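Local coordinates for putative peptidoglycan-binding/hydrolysing protein (Peptoclostridium difficile, PDB 5TV7), which probably binds, and may hydrolyse, the peptidoglycan of the bacterial cell wall, and holds glutamine hydroxamate in this crystal, at residues S27-T32 with G77-Y82. Residues are numbered along the deposited sequence; the frame is centred on the assembly and turned at random.
Sequences SGYIYT and GVYASY
Tyr-29 and Tyr-79 face each other as a non-hydrogen-bonded pair of an antiparallel beta-sheet, in which strand 26-32 runs between strands 60-64 and 78-87. Both segments belong to what is, judged by sequence family, a putative peptidoglycan-binding domain. The two rings form a T-shaped stack, centroids 5.4 Å apart and planes at 71°. The edge of Tyr-79 does the pointing: its CD1 stands over one face of Tyr-29, offset toward the rim and 3.7 Å from Tyr-29 CZ. The two first torsions differ. Tyr-29 carries CG beside its own backbone N, whereas Tyr-79 swings CG anti to N (chi1 -174°) and lays its ring along the strand, past Gly-28, to Ser-27. On the way the ring skirts the Gly-28 carbonyl, CD1 lying 3.5 Å from Gly-28 O. At Ser-27, OG meets two hydroxyls, Ser-81 OG at 3.2 Å in a hydrogen bond that either may donate, and Tyr-79 OH in a weak one whose proton is not settled. On the other face of the sheet, the extended Ile-30 sends CD1 to Ala-80 CB at 3.8 Å, and the same methyl lies 3.7 Å from Tyr-82 OH, the two side chains crossing at about a right angle. Phe-62 of strand 60-64 joins this apolar patch, touching Ile-30 and Ala-80 and meeting Tyr-82 edge-to-face. Tyr-31 brings CE1 to Gly-77 N, while its hydroxyl is hydrogen-bonded to Glu-72. Backbone bonds pair Gly-28 with Ala-80 and Ile-30 with Val-78, both ways in each case. The straightest runs from Ile-30 N to Val-78 O, 2.7 Å long with 171° at the hydrogen; the same Val-78 O also receives a CA-H...O contact from Tyr-29 CA at 3.3 Å.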
# COMPACT_ATOMS: atom_id res chain seq x y z
N SER A 27 9.25 6.80 0.07
CA SER A 27 10.47 6.26 -0.50
C SER A 27 10.91 5.00 0.19
O SER A 27 10.64 4.80 1.36
CB SER A 27 11.58 7.31 -0.41
OG SER A 27 11.22 8.44 -1.17
N GLY A 28 11.62 4.16 -0.56
CA GLY A 28 12.09 2.89 -0.05
C GLY A 28 12.63 2.04 -1.17
O GLY A 28 12.94 2.56 -2.25
N TYR A 29 12.73 0.74 -0.93
CA TYR A 29 13.28 -0.19 -1.91
C TYR A 29 12.30 -1.31 -2.29
O TYR A 29 11.57 -1.83 -1.44
CB TYR A 29 14.59 -0.78 -1.37
CG TYR A 29 15.67 0.26 -1.25
CD1 TYR A 29 15.76 1.08 -0.11
CD2 TYR A 29 16.58 0.47 -2.28
CE1 TYR A 29 16.73 2.05 -0.01
CE2 TYR A 29 17.56 1.45 -2.19
CZ TYR A 29 17.63 2.24 -1.05
OH TYR A 29 18.60 3.21 -0.96
N ILE A 30 12.29 -1.66 -3.58
CA ILE A 30 11.47 -2.74 -4.10
C ILE A 30 12.34 -3.98 -4.12
O ILE A 30 13.45 -3.95 -4.65
CB ILE A 30 10.98 -2.46 -5.54
CG1 ILE A 30 10.17 -1.16 -5.60
CG2 ILE A 30 10.12 -3.63 -6.04
CD1 ILE A 30 9.76 -0.77 -7.01
N TYR A 31 11.83 -5.05 -3.55
CA TYR A 31 12.50 -6.34 -3.50
C TYR A 31 11.60 -7.39 -4.10
O TYR A 31 10.39 -7.20 -4.17
CB TYR A 31 12.75 -6.76 -2.05
CG TYR A 31 13.71 -5.90 -1.28
CD1 TYR A 31 15.09 -6.15 -1.35
CD2 TYR A 31 13.27 -4.85 -0.48
CE1 TYR A 31 15.98 -5.37 -0.64
CE2 TYR A 31 14.16 -4.07 0.23
CZ TYR A 31 15.52 -4.33 0.14
OH TYR A 31 16.42 -3.57 0.83
N THR A 32 12.20 -8.48 -4.54
CA THR A 32 11.45 -9.64 -4.96
C THR A 32 11.38 -10.46 -3.67
O THR A 32 12.22 -10.28 -2.78
CB THR A 32 12.15 -10.45 -6.06
OG1 THR A 32 13.45 -10.83 -5.60
CG2 THR A 32 12.29 -9.62 -7.34
N GLY A 77 17.88 -4.65 -3.51
CA GLY A 77 16.65 -3.96 -3.90
C GLY A 77 16.82 -2.86 -4.94
O GLY A 77 17.91 -2.64 -5.46
N VAL A 78 15.71 -2.19 -5.23
CA VAL A 78 15.66 -1.11 -6.21
C VAL A 78 14.94 0.08 -5.59
O VAL A 78 13.79 -0.05 -5.17
CB VAL A 78 14.90 -1.55 -7.48
CG1 VAL A 78 14.77 -0.40 -8.46
CG2 VAL A 78 15.60 -2.74 -8.13
N TYR A 79 15.59 1.24 -5.57
CA TYR A 79 15.00 2.43 -4.97
C TYR A 79 13.78 2.91 -5.75
O TYR A 79 13.76 2.85 -6.98
CB TYR A 79 16.04 3.56 -4.83
CG TYR A 79 15.54 4.78 -4.08
CD1 TYR A 79 15.53 4.81 -2.69
CD2 TYR A 79 15.07 5.90 -4.77
CE1 TYR A 79 15.06 5.92 -2.00
CE2 TYR A 79 14.61 7.02 -4.09
CZ TYR A 79 14.60 7.02 -2.71
OH TYR A 79 14.15 8.14 -2.04
N ALA A 80 12.75 3.33 -5.02
CA ALA A 80 11.53 3.87 -5.60
C ALA A 80 10.97 4.94 -4.67
O ALA A 80 11.11 4.84 -3.46
CB ALA A 80 10.50 2.77 -5.83
N SER A 81 10.36 5.95 -5.26
CA SER A 81 9.79 7.08 -4.54
C SER A 81 8.38 7.35 -5.09
O SER A 81 8.22 7.70 -6.25
CB SER A 81 10.71 8.28 -4.72
OG SER A 81 10.25 9.40 -4.01
N TYR A 82 7.36 7.17 -4.25
CA TYR A 82 5.96 7.33 -4.68
C TYR A 82 5.28 8.57 -4.14
O TYR A 82 5.44 8.93 -2.98
CB TYR A 82 5.11 6.15 -4.22
CG TYR A 82 5.54 4.80 -4.72
CD1 TYR A 82 5.29 4.41 -6.02
CD2 TYR A 82 6.16 3.88 -3.87
CE1 TYR A 82 5.66 3.15 -6.48
CE2 TYR A 82 6.54 2.62 -4.32
CZ TYR A 82 6.28 2.26 -5.63
OH TYR A 82 6.66 1.02 -6.08